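Local coordinates for protein endo-alpha-mannosidase (Bacteroides thetaiotaomicron, PDB 4ACY) that is a family GH99 glycoside hydrolase that cleaves internal alpha-mannosidic bonds of mannose-containing glycans, at residues Gly77-Ser80 with Asp84-Ala87; Phe245-Ala250 with Ala261-Met266; Phe249-Phe254 with Gly304-Asp309; Pro283-Thr288 with Pro292-Thr297. One frame throughout, in Å; residues are numbered along the deposited sequence.

In this (alpha/beta)8 barrel the four contacts differ in chemistry with their place in the fold. Interaction 2, wholly buried, is apolar packing of a barrel strand against the helix that follows it. Interaction 3 starts from the same stretch of chain, sharing Phe249 and Ala250, but uses a tyrosine hydroxyl to grip loop backbone. Interaction 4 lies next to it, partly buried, with Pro283 and Gly284 against Tyr306; it relies on a carboxylate-amide pair and a methyl over a ring. Interaction 1 sits farthest out, its centre about 17 Å from that of interaction 4, and joins an isoleucine methyl with a water bridge at the end of a small antiparallel hairpin.

Interaction 1 of 4, residues Gly77-Ser80 with Asp84-Ala87; sequences GAIS and DDIA
Ile79 supplies nearly all the apolar contact, laying its side chain against the backbone of Asp85, Ile86 and Ala87. The branch methyl CG2 does most of the touching: it lies 3.3 Å from Asp85 O, and Ile86 C is next to it at 3.5 Å. With CG2 anti to the backbone N and CG1 beside that N (chi1 -64°), the two branches spread along the opposing chain, CG2 against Asp85 and Ile86, CD1 against Ala87. There the second branch ends, with CD1 of Ile79 at 4.3 Å from the CB of Ala87.

The polar link is indirect. No hydrogen bond joins the two segments, but one water spans them, accepting from Ser80 N at 2.9 Å and donating to Asp85 OD2 at 2.7 Å. The backbone N-H that follows the end of the strand is thus satisfied by a carboxylate through solvent. The other oxygen, Asp85 OD1, forms a salt bridge with Arg289, so the two ends of this carboxylate serve different tasks. Ser80 OG turns to its own chain and accepts from Leu82 N, the bond of an ST turn that starts the chain on its way back.

Backbone bonds fix the surroundings: Gly77 pairs with Ile66, Ile79 with His64, and Ala87 with Trp62. The arrangement is that of a two-stranded antiparallel hairpin, 64-66 with 77-79, whose exiting chain doubles back alongside its last strand. Its centre about 23 Å from the centre of the chain, the contact belongs to the long excursion between the first and second barrel strands, 42-46 and 117-124.

Interaction 2 of 4, residues Phe245-Ala250 with Ala261-Met266; sequences FYTYFA and ANWKSM
Phe245 and Met266 face each other with CA atoms 9.6 Å apart, and the CA atoms of Thr247 and Trp263 are almost equally distant at 9.8 Å, so the end of strand 244-246 and the early part of helix 263-272 keep an even spacing while their chains run in opposite senses.

Met266, a selenomethionine introduced in this derivative, has the largest share of the contact. Its chain bends at the last torsion (chi3 68°), which carries the terminal methyl CE in between two partners: Thr247 CG2 at 3.8 Å and Phe245 CE2 at 3.9 Å. The Phe245 ring also meets the helix backbone. Its rim atom CZ lies 3.6 Å from Met266 O, which sits at the ring edge and near its plane, where the oxygen faces aromatic C-H groups instead of the pi cloud. Trp263 approaches more loosely, its NE1 lying 4.2 Å from the Thr247 methyl CG2.

The polar atoms of these side chains look elsewhere: Thr247 OG1 accepts from Ser280 N on the next strand, and Trp263 NE1 donates to Ala257 O. Phe277, on that same strand 276-281, packs against Phe245, Thr247 and Met266 together.

Strand, helix and next strand form a beta-alpha-beta unit of the barrel. With no hydrogen bond crossing, its first two members are held together here by shape and by methyl and aromatic packing, while the buried polar groups are satisfied by other partners.

Interaction 3 of 4, residues Phe249-Phe254 with Gly304-Asp309; sequences FAATGF and GKYYDD
Tyr306 reaches from helix 305-316 to the loop backbone at Ala250 and Thr252. The segment that carries it opens at Gly304, the N-cap, whose backbone angles (phi 94°) by themselves call for glycine. Lys305 turns to its own helix, its NZ forming a salt bridge with Asp309 OD2 one turn later, at 2.8 Å. Next comes Tyr306, its ring sent outward with CG anti to the backbone N (chi1 -179°). The hydroxyl works in both directions: Tyr306 OH donates to Ala250 O at 2.6 Å, in the carbonyl plane and on a lone pair, and accepts from Thr252 N at 2.8 Å. Thr252 adds its methyl, CG2 lying 3.4 Å from the same Tyr306 OH. These two bonds grip the chain just where it enters the type II turn Ala251-Phe254. A phenylalanine here would probably leave both Ala250 O and the Thr252 N-H without their mate and the entry to the turn less firmly held.

Tyr307, about a quarter-turn round the helix, and Asp308, on the far side from Tyr306, bond to helix 359-376: Tyr307 to Thr364, Asp308 to Arg363 and Trp367. The helix thus stands between that C-terminal helix and the loop following barrel strand 244-246.

Interaction 4 of 4, residues Pro283-Thr288 with Pro292-Thr297; sequences PGYIDT and PWNGST
The long loop after barrel strand 276-281 folds back on itself where Asp287 receives Asn294 and Thr297 leans on Tyr285. In a TIM barrel such loops, at the C-terminal ends of the strands, build the rim around the active site.

Asp287 is the polar centre. Asn294 ND2 donates to Asp287 OD2 at 2.9 Å, meeting its syn lone pair with the oxygen in the amide plane, and makes a second, weak bond to Asp287 OD1 at 3.2 Å. Tyr285 OH donates to the same OD2 at 2.6 Å, coming from above the carboxylate plane, 55° out of it. Arg291 completes the set with a salt bridge to OD2. The amide is steadied from its other end, since Thr297 OG1 donates to Asn294 OD1 at 2.7 Å.

The Tyr285 ring, directed along the loop by a first torsion that puts CG opposite the backbone N (chi1 -172°), offers one face to Thr297. The methyl CG2 stands 3.8 Å from the ring centroid, 22° off the normal, a CH-pi contact. A leucine in place of Tyr285 would probably cost Asp287 OD2 one donor and the Thr297 methyl its aromatic face. Water also joins the two segments, accepting from Asp287 N and donating to Asn294 O at 3.2 Å. Farther along, Pro292 CA meets Thr288 O at 3.2 Å in a CA-H...O contact, and Thr288 CG2 rests 4.0 Å from Gly295 N.

Around the fold, Ile286 bonds by backbone to Glu332 in the loop past strand 322-324, Trp293 NE1 bonds to Ala67 O beyond strand 64-66, and Pro283 packs against Tyr306 and Tyr307 of helix 305-316.

Interaction 1 of 4, residues Gly77-Ser80 with Asp84-Ala87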
loop_
_atom_site.group_PDB
_atom_site.type_symbol
_atom_site.label_atom_id
_atom_site.label_comp_id
_atom_site.label_asym_id
_atom_site.label_seq_id
_atom_site.Cartn_x
_atom_site.Cartn_y
_atom_site.Cartn_z
ATOM N N GLY A 77 0.196 21.904 -13.204
ATOM C CA GLY A 77 0.385 21.308 -14.525
ATOM C C GLY A 77 -0.465 20.064 -14.719
ATOM O O GLY A 77 -1.214 19.657 -13.836
ATOM N N ALA A 78 -0.362 19.457 -15.896
ATOM C CA ALA A 78 -1.128 18.245 -16.153
ATOM C C ALA A 78 -0.365 17.302 -17.064
ATOM O O ALA A 78 0.300 17.735 -17.999
ATOM C CB ALA A 78 -2.500 18.585 -16.780
ATOM N N ILE A 79 -0.444 16.010 -16.762
ATOM C CA ILE A 79 -0.012 14.982 -17.706
ATOM C C ILE A 79 -1.295 14.356 -18.233
ATOM O O ILE A 79 -2.126 13.897 -17.451
ATOM C CB ILE A 79 0.918 13.944 -17.028
ATOM C CG1 ILE A 79 2.215 14.623 -16.568
ATOM C CG2 ILE A 79 1.234 12.786 -17.986
ATOM C CD1 ILE A 79 3.055 13.781 -15.641
ATOM N N SER A 80 -1.464 14.350 -19.560
ATOM C CA SER A 80 -2.770 14.006 -20.159
ATOM C C SER A 80 -3.187 12.537 -20.068
ATOM O O SER A 80 -4.383 12.221 -20.090
ATOM C CB SER A 80 -2.796 14.431 -21.625
ATOM O OG SER A 80 -1.887 13.646 -22.361
ATOM N N ASP A 84 0.557 7.993 -25.020
ATOM C CA ASP A 84 1.553 7.268 -24.219
ATOM C C ASP A 84 2.322 8.178 -23.236
ATOM O O ASP A 84 3.385 7.812 -22.754
ATOM C CB ASP A 84 2.527 6.455 -25.104
ATOM C CG ASP A 84 1.808 5.447 -26.028
ATOM O OD1 ASP A 84 0.614 5.142 -25.808
ATOM O OD2 ASP A 84 2.450 4.972 -26.989
ATOM N N ASP A 85 1.756 9.350 -22.949
ATOM C CA ASP A 85 2.369 10.349 -22.053
ATOM C C ASP A 85 1.622 10.248 -20.731
ATOM O O ASP A 85 0.567 10.864 -20.557
ATOM C CB ASP A 85 2.218 11.747 -22.671
ATOM C CG ASP A 85 2.890 12.865 -21.847
ATOM O OD1 ASP A 85 3.687 12.586 -20.927
ATOM O OD2 ASP A 85 2.630 14.046 -22.171
ATOM N N ILE A 86 2.152 9.432 -19.826
ATOM C CA ILE A 86 1.398 9.023 -18.641
ATOM C C ILE A 86 2.093 9.407 -17.322
ATOM O O ILE A 86 3.311 9.598 -17.275
ATOM C CB ILE A 86 1.034 7.507 -18.665
ATOM C CG1 ILE A 86 2.283 6.624 -18.561
ATOM C CG2 ILE A 86 0.190 7.159 -19.930
ATOM C CD1 ILE A 86 1.943 5.152 -18.262
ATOM N N ALA A 87 1.297 9.497 -16.257
ATOM C CA ALA A 87 1.735 10.109 -14.996
ATOM C C ALA A 87 2.566 9.198 -14.081
ATOM O O ALA A 87 2.212 8.958 -12.909
ATOM C CB ALA A 87 0.531 10.654 -14.251
HETATM O O HOH W 1 0.695 15.546 -21.032
#

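Interaction 2 of 4, residues Phe245-Ala250 with Ala261-Met266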
loop_
_atom_site.group_PDB
_atom_site.type_symbol
_atom_site.label_atom_id
_atom_site.label_comp_id
_atom_site.label_asym_id
_atom_site.label_seq_id
_atom_site.Cartn_x
_atom_site.Cartn_y
_atom_site.Cartn_z
ATOM N N PHE A 245 1.310 -0.619 14.124
ATOM C CA PHE A 245 1.806 0.501 13.312
ATOM C C PHE A 245 2.570 0.039 12.084
ATOM O O PHE A 245 3.193 -1.021 12.090
ATOM C CB PHE A 245 2.693 1.441 14.152
ATOM C CG PHE A 245 3.822 0.758 14.855
ATOM C CD1 PHE A 245 3.616 0.136 16.086
ATOM C CD2 PHE A 245 5.112 0.770 14.319
ATOM C CE1 PHE A 245 4.679 -0.499 16.756
ATOM C CE2 PHE A 245 6.177 0.150 14.988
ATOM C CZ PHE A 245 5.955 -0.482 16.207
ATOM N N TYR A 246 2.518 0.856 11.028
ATOM C CA TYR A 246 3.269 0.585 9.797
ATOM C C TYR A 246 3.959 1.848 9.343
ATOM O O TYR A 246 3.701 2.926 9.902
ATOM C CB TYR A 246 2.374 0.004 8.683
ATOM C CG TYR A 246 1.429 0.970 7.974
ATOM C CD1 TYR A 246 0.455 1.698 8.678
ATOM C CD2 TYR A 246 1.481 1.117 6.581
ATOM C CE1 TYR A 246 -0.424 2.580 8.002
ATOM C CE2 TYR A 246 0.596 1.961 5.893
ATOM C CZ TYR A 246 -0.348 2.703 6.613
ATOM O OH TYR A 246 -1.234 3.543 5.972
ATOM N N THR A 247 4.830 1.716 8.350
ATOM C CA THR A 247 5.762 2.802 8.011
ATOM C C THR A 247 5.510 3.416 6.643
ATOM O O THR A 247 5.897 4.568 6.392
ATOM C CB THR A 247 7.224 2.354 8.122
ATOM O OG1 THR A 247 7.486 1.306 7.184
ATOM C CG2 THR A 247 7.516 1.858 9.540
ATOM N N TYR A 248 4.871 2.625 5.777
ATOM C CA TYR A 248 4.496 2.979 4.407
ATOM C C TYR A 248 5.620 3.357 3.426
ATOM O O TYR A 248 5.836 2.668 2.429
ATOM C CB TYR A 248 3.330 3.992 4.304
ATOM C CG TYR A 248 2.914 4.067 2.866
ATOM C CD1 TYR A 248 2.178 3.030 2.295
ATOM C CD2 TYR A 248 3.367 5.104 2.035
ATOM C CE1 TYR A 248 1.857 3.035 0.938
ATOM C CE2 TYR A 248 3.046 5.117 0.657
ATOM C CZ TYR A 248 2.289 4.080 0.130
ATOM O OH TYR A 248 1.947 4.070 -1.214
ATOM N N PHE A 249 6.291 4.481 3.684
ATOM C CA PHE A 249 7.135 5.109 2.659
ATOM C C PHE A 249 8.257 4.205 2.169
ATOM O O PHE A 249 9.008 3.669 2.963
ATOM C CB PHE A 249 7.664 6.448 3.174
ATOM C CG PHE A 249 6.569 7.369 3.586
ATOM C CD1 PHE A 249 5.751 7.958 2.617
ATOM C CD2 PHE A 249 6.305 7.599 4.932
ATOM C CE1 PHE A 249 4.690 8.790 2.980
ATOM C CE2 PHE A 249 5.247 8.434 5.314
ATOM C CZ PHE A 249 4.440 9.031 4.337
ATOM N N ALA A 250 8.349 4.034 0.850
ATOM C CA ALA A 250 9.315 3.093 0.284
ATOM C C ALA A 250 10.712 3.682 0.222
ATOM O O ALA A 250 11.679 2.948 0.015
ATOM C CB ALA A 250 8.892 2.670 -1.090
ATOM N N ALA A 261 17.344 1.119 9.594
ATOM C CA ALA A 261 18.214 1.015 10.771
ATOM C C ALA A 261 17.433 1.053 12.077
ATOM O O ALA A 261 17.916 0.555 13.098
ATOM C CB ALA A 261 19.264 2.123 10.759
ATOM N N ASN A 262 16.234 1.640 12.050
ATOM C CA ASN A 262 15.412 1.766 13.253
ATOM C C ASN A 262 14.430 0.615 13.456
ATOM O O ASN A 262 13.749 0.562 14.475
ATOM C CB ASN A 262 14.647 3.091 13.258
ATOM C CG ASN A 262 15.578 4.288 13.264
ATOM O OD1 ASN A 262 16.596 4.274 13.952
ATOM N ND2 ASN A 262 15.250 5.320 12.478
ATOM N N TRP A 263 14.365 -0.292 12.489
ATOM C CA TRP A 263 13.358 -1.354 12.512
ATOM C C TRP A 263 13.496 -2.377 13.650
ATOM O O TRP A 263 12.496 -2.754 14.258
ATOM C CB TRP A 263 13.240 -2.024 11.145
ATOM C CG TRP A 263 12.595 -1.118 10.114
ATOM C CD1 TRP A 263 11.993 0.082 10.340
ATOM C CD2 TRP A 263 12.452 -1.383 8.714
ATOM N NE1 TRP A 263 11.501 0.599 9.161
ATOM C CE2 TRP A 263 11.760 -0.286 8.147
ATOM C CE3 TRP A 263 12.839 -2.439 7.884
ATOM C CZ2 TRP A 263 11.449 -0.211 6.770
ATOM C CZ3 TRP A 263 12.540 -2.363 6.507
ATOM C CH2 TRP A 263 11.838 -1.261 5.978
ATOM N N LYS A 264 14.714 -2.821 13.948
ATOM C CA LYS A 264 14.913 -3.706 15.112
ATOM C C LYS A 264 14.392 -3.088 16.419
ATOM O O LYS A 264 13.667 -3.736 17.186
ATOM C CB LYS A 264 16.380 -4.127 15.245
ATOM C CG LYS A 264 16.792 -5.157 14.220
ATOM C CD LYS A 264 18.205 -5.676 14.492
ATOM C CE LYS A 264 18.584 -6.749 13.484
ATOM N NZ LYS A 264 19.911 -7.358 13.783
ATOM N N SER A 265 14.741 -1.829 16.654
ATOM C CA SER A 265 14.286 -1.098 17.844
ATOM C C SER A 265 12.755 -0.917 17.876
ATOM O O SER A 265 12.124 -1.026 18.924
ATOM C CB SER A 265 15.037 0.236 17.944
ATOM O OG SER A 265 14.519 1.057 18.975
HETATM N N MSE A 266 12.151 -0.654 16.723
HETATM C CA MSE A 266 10.704 -0.483 16.668
HETATM C C MSE A 266 9.980 -1.796 16.953
HETATM O O MSE A 266 8.955 -1.813 17.653
HETATM C CB MSE A 266 10.287 0.135 15.331
HETATM C CG MSE A 266 10.681 1.601 15.244
HETATM SE SE MSE A 266 10.722 2.297 13.426
HETATM C CE MSE A 266 8.820 2.221 13.075
#

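Interaction 3 of 4, residues Phe249-Phe254 with Gly304-Asp309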
loop_
_atom_site.group_PDB
_atom_site.type_symbol
_atom_site.label_atom_id
_atom_site.label_comp_id
_atom_site.label_asym_id
_atom_site.label_seq_id
_atom_site.Cartn_x
_atom_site.Cartn_y
_atom_site.Cartn_z
ATOM N N PHE A 249 6.291 4.481 3.684
ATOM C CA PHE A 249 7.135 5.109 2.659
ATOM C C PHE A 249 8.257 4.205 2.169
ATOM O O PHE A 249 9.008 3.669 2.963
ATOM C CB PHE A 249 7.664 6.448 3.174
ATOM C CG PHE A 249 6.569 7.369 3.586
ATOM C CD1 PHE A 249 5.751 7.958 2.617
ATOM C CD2 PHE A 249 6.305 7.599 4.932
ATOM C CE1 PHE A 249 4.690 8.790 2.980
ATOM C CE2 PHE A 249 5.247 8.434 5.314
ATOM C CZ PHE A 249 4.440 9.031 4.337
ATOM N N ALA A 250 8.349 4.034 0.850
ATOM C CA ALA A 250 9.315 3.093 0.284
ATOM C C ALA A 250 10.712 3.682 0.222
ATOM O O ALA A 250 11.679 2.948 0.015
ATOM C CB ALA A 250 8.892 2.670 -1.090
ATOM N N ALA A 251 10.810 5.009 0.346
ATOM C CA ALA A 251 12.110 5.683 0.229
ATOM C C ALA A 251 12.799 5.713 1.589
ATOM O O ALA A 251 12.295 6.326 2.541
ATOM C CB ALA A 251 11.943 7.071 -0.310
ATOM N N THR A 252 13.940 5.023 1.678
ATOM C CA THR A 252 14.671 4.922 2.939
ATOM C C THR A 252 14.999 6.327 3.436
ATOM O O THR A 252 15.481 7.166 2.669
ATOM C CB THR A 252 15.962 4.085 2.807
ATOM O OG1 THR A 252 16.717 4.554 1.689
ATOM C CG2 THR A 252 15.629 2.626 2.596
ATOM N N GLY A 253 14.679 6.582 4.703
ATOM C CA GLY A 253 15.015 7.848 5.356
ATOM C C GLY A 253 14.048 8.982 5.100
ATOM O O GLY A 253 14.212 10.059 5.662
ATOM N N PHE A 254 13.031 8.760 4.263
ATOM C CA PHE A 254 12.039 9.808 4.056
ATOM C C PHE A 254 11.419 10.241 5.386
ATOM O O PHE A 254 11.140 11.428 5.587
ATOM C CB PHE A 254 10.953 9.384 3.073
ATOM C CG PHE A 254 9.936 10.453 2.830
ATOM C CD1 PHE A 254 10.317 11.674 2.258
ATOM C CD2 PHE A 254 8.615 10.265 3.217
ATOM C CE1 PHE A 254 9.361 12.699 2.057
ATOM C CE2 PHE A 254 7.658 11.261 3.014
ATOM C CZ PHE A 254 8.035 12.485 2.431
ATOM N N GLY A 304 17.910 -4.176 -8.398
ATOM C CA GLY A 304 17.320 -4.991 -7.340
ATOM C C GLY A 304 18.019 -4.893 -5.996
ATOM O O GLY A 304 17.503 -5.390 -4.999
ATOM N N LYS A 305 19.189 -4.261 -5.956
ATOM C CA LYS A 305 19.927 -4.161 -4.690
ATOM C C LYS A 305 19.167 -3.395 -3.606
ATOM O O LYS A 305 19.221 -3.753 -2.428
ATOM C CB LYS A 305 21.307 -3.532 -4.898
ATOM C CG LYS A 305 22.168 -3.600 -3.640
ATOM C CD LYS A 305 23.543 -2.973 -3.854
ATOM C CE LYS A 305 24.411 -3.151 -2.614
ATOM N NZ LYS A 305 23.957 -2.290 -1.479
ATOM N N TYR A 306 18.474 -2.338 -4.014
ATOM C CA TYR A 306 17.738 -1.510 -3.068
ATOM C C TYR A 306 16.659 -2.347 -2.390
ATOM O O TYR A 306 16.533 -2.339 -1.167
ATOM C CB TYR A 306 17.118 -0.334 -3.804
ATOM C CG TYR A 306 16.352 0.606 -2.897
ATOM C CD1 TYR A 306 15.007 0.393 -2.635
ATOM C CD2 TYR A 306 16.979 1.705 -2.306
ATOM C CE1 TYR A 306 14.285 1.252 -1.799
ATOM C CE2 TYR A 306 16.270 2.578 -1.478
ATOM C CZ TYR A 306 14.927 2.342 -1.231
ATOM O OH TYR A 306 14.206 3.202 -0.436
ATOM N N TYR A 307 15.905 -3.088 -3.200
ATOM C CA TYR A 307 14.843 -3.953 -2.698
ATOM C C TYR A 307 15.418 -5.028 -1.775
ATOM O O TYR A 307 14.912 -5.241 -0.688
ATOM C CB TYR A 307 14.142 -4.607 -3.874
ATOM C CG TYR A 307 12.783 -5.223 -3.606
ATOM C CD1 TYR A 307 11.858 -4.613 -2.740
ATOM C CD2 TYR A 307 12.392 -6.390 -4.284
ATOM C CE1 TYR A 307 10.591 -5.162 -2.526
ATOM C CE2 TYR A 307 11.118 -6.946 -4.079
ATOM C CZ TYR A 307 10.227 -6.327 -3.209
ATOM O OH TYR A 307 8.964 -6.854 -3.000
ATOM N N ASP A 308 16.472 -5.706 -2.230
ATOM C CA ASP A 308 17.150 -6.712 -1.397
ATOM C C ASP A 308 17.538 -6.178 -0.034
ATOM O O ASP A 308 17.282 -6.819 0.981
ATOM C CB ASP A 308 18.418 -7.236 -2.075
ATOM C CG ASP A 308 18.145 -8.122 -3.260
ATOM O OD1 ASP A 308 16.969 -8.465 -3.555
ATOM O OD2 ASP A 308 19.144 -8.463 -3.937
ATOM N N ASP A 309 18.195 -5.022 -0.004
ATOM C CA ASP A 309 18.647 -4.445 1.263
ATOM C C ASP A 309 17.476 -4.132 2.204
ATOM O O ASP A 309 17.524 -4.410 3.416
ATOM C CB ASP A 309 19.470 -3.170 1.011
ATOM C CG ASP A 309 20.861 -3.449 0.419
ATOM O OD1 ASP A 309 21.355 -4.594 0.474
ATOM O OD2 ASP A 309 21.491 -2.498 -0.087
#

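Interaction 4 of 4, residues Pro283-Thr288 with Pro292-Thr297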
loop_
_atom_site.group_PDB
_atom_site.type_symbol
_atom_site.label_atom_id
_atom_site.label_comp_id
_atom_site.label_asym_id
_atom_site.label_seq_id
_atom_site.Cartn_x
_atom_site.Cartn_y
_atom_site.Cartn_z
ATOM N N PRO A 283 10.845 -1.343 -3.685
ATOM C CA PRO A 283 11.975 -1.667 -4.582
ATOM C C PRO A 283 12.763 -0.444 -5.052
ATOM O O PRO A 283 13.816 -0.584 -5.698
ATOM C CB PRO A 283 11.286 -2.358 -5.765
ATOM C CG PRO A 283 9.951 -1.729 -5.829
ATOM C CD PRO A 283 9.551 -1.455 -4.381
ATOM N N GLY A 284 12.245 0.743 -4.728
ATOM C CA GLY A 284 12.842 2.012 -5.129
ATOM C C GLY A 284 11.825 3.117 -4.919
ATOM O O GLY A 284 10.759 2.894 -4.330
ATOM N N TYR A 285 12.146 4.317 -5.388
ATOM C CA TYR A 285 11.199 5.438 -5.315
ATOM C C TYR A 285 11.583 6.445 -6.383
ATOM O O TYR A 285 12.766 6.801 -6.518
ATOM C CB TYR A 285 11.202 6.125 -3.932
ATOM C CG TYR A 285 10.070 7.139 -3.828
ATOM C CD1 TYR A 285 10.156 8.395 -4.463
ATOM C CD2 TYR A 285 8.877 6.801 -3.187
ATOM C CE1 TYR A 285 9.090 9.304 -4.408
ATOM C CE2 TYR A 285 7.798 7.691 -3.136
ATOM C CZ TYR A 285 7.908 8.939 -3.737
ATOM O OH TYR A 285 6.827 9.808 -3.678
ATOM N N ILE A 286 10.596 6.869 -7.162
ATOM C CA ILE A 286 10.755 8.041 -8.020
ATOM C C ILE A 286 9.396 8.584 -8.447
ATOM O O ILE A 286 8.545 7.851 -8.983
ATOM C CB ILE A 286 11.712 7.810 -9.233
ATOM C CG1 ILE A 286 11.808 9.093 -10.072
ATOM C CG2 ILE A 286 11.240 6.610 -10.077
ATOM C CD1 ILE A 286 13.003 9.133 -11.070
ATOM N N ASP A 287 9.171 9.869 -8.180
ATOM C CA ASP A 287 7.871 10.453 -8.513
ATOM C C ASP A 287 8.012 11.783 -9.249
ATOM O O ASP A 287 7.125 12.622 -9.176
ATOM C CB ASP A 287 7.004 10.625 -7.251
ATOM C CG ASP A 287 7.573 11.647 -6.280
ATOM O OD1 ASP A 287 8.637 12.222 -6.556
ATOM O OD2 ASP A 287 6.970 11.850 -5.213
ATOM N N THR A 288 9.114 11.958 -9.969
ATOM C CA THR A 288 9.382 13.266 -10.565
ATOM C C THR A 288 8.515 13.664 -11.755
ATOM O O THR A 288 8.555 14.837 -12.161
ATOM C CB THR A 288 10.862 13.463 -10.910
ATOM O OG1 THR A 288 11.300 12.385 -11.746
ATOM C CG2 THR A 288 11.709 13.506 -9.648
ATOM N N PRO A 292 7.958 17.225 -9.834
ATOM C CA PRO A 292 9.266 17.442 -10.473
ATOM C C PRO A 292 10.341 17.940 -9.507
ATOM O O PRO A 292 11.525 17.739 -9.762
ATOM C CB PRO A 292 8.985 18.505 -11.543
ATOM C CG PRO A 292 7.519 18.480 -11.771
ATOM C CD PRO A 292 6.847 17.868 -10.566
ATOM N N TRP A 293 9.899 18.582 -8.419
ATOM C CA TRP A 293 10.758 19.169 -7.386
ATOM C C TRP A 293 11.239 18.143 -6.353
ATOM O O TRP A 293 12.057 18.473 -5.472
ATOM C CB TRP A 293 9.971 20.289 -6.658
ATOM C CG TRP A 293 8.595 19.820 -6.318
ATOM C CD1 TRP A 293 7.471 19.950 -7.083
ATOM C CD2 TRP A 293 8.208 19.055 -5.172
ATOM N NE1 TRP A 293 6.408 19.335 -6.479
ATOM C CE2 TRP A 293 6.827 18.779 -5.301
ATOM C CE3 TRP A 293 8.891 18.598 -4.030
ATOM C CZ2 TRP A 293 6.109 18.066 -4.334
ATOM C CZ3 TRP A 293 8.183 17.886 -3.074
ATOM C CH2 TRP A 293 6.808 17.620 -3.232
ATOM N N ASN A 294 10.752 16.903 -6.461
ATOM C CA ASN A 294 10.927 15.910 -5.382
ATOM C C ASN A 294 12.055 14.910 -5.626
ATOM O O ASN A 294 12.018 13.788 -5.104
ATOM C CB ASN A 294 9.608 15.169 -5.108
ATOM C CG ASN A 294 9.569 14.486 -3.738
ATOM O OD1 ASN A 294 10.237 14.904 -2.779
ATOM N ND2 ASN A 294 8.763 13.434 -3.637
ATOM N N GLY A 295 13.082 15.342 -6.349
ATOM C CA GLY A 295 14.247 14.503 -6.618
ATOM C C GLY A 295 14.979 13.994 -5.381
ATOM O O GLY A 295 15.619 12.938 -5.429
ATOM N N SER A 296 14.869 14.712 -4.264
ATOM C CA SER A 296 15.550 14.307 -3.028
ATOM C C SER A 296 15.022 12.976 -2.473
ATOM O O SER A 296 15.717 12.291 -1.726
ATOM C CB SER A 296 15.473 15.402 -1.950
ATOM O OG SER A 296 14.156 15.602 -1.463
ATOM N N THR A 297 13.791 12.627 -2.837
ATOM C CA THR A 297 13.154 11.397 -2.360
ATOM C C THR A 297 13.478 10.209 -3.305
ATOM O O THR A 297 13.302 9.046 -2.945
ATOM C CB THR A 297 11.627 11.570 -2.231
ATOM O OG1 THR A 297 11.325 12.756 -1.476
ATOM C CG2 THR A 297 10.993 10.374 -1.505
HETATM O O HOH W 2 11.242 11.059 -6.601
#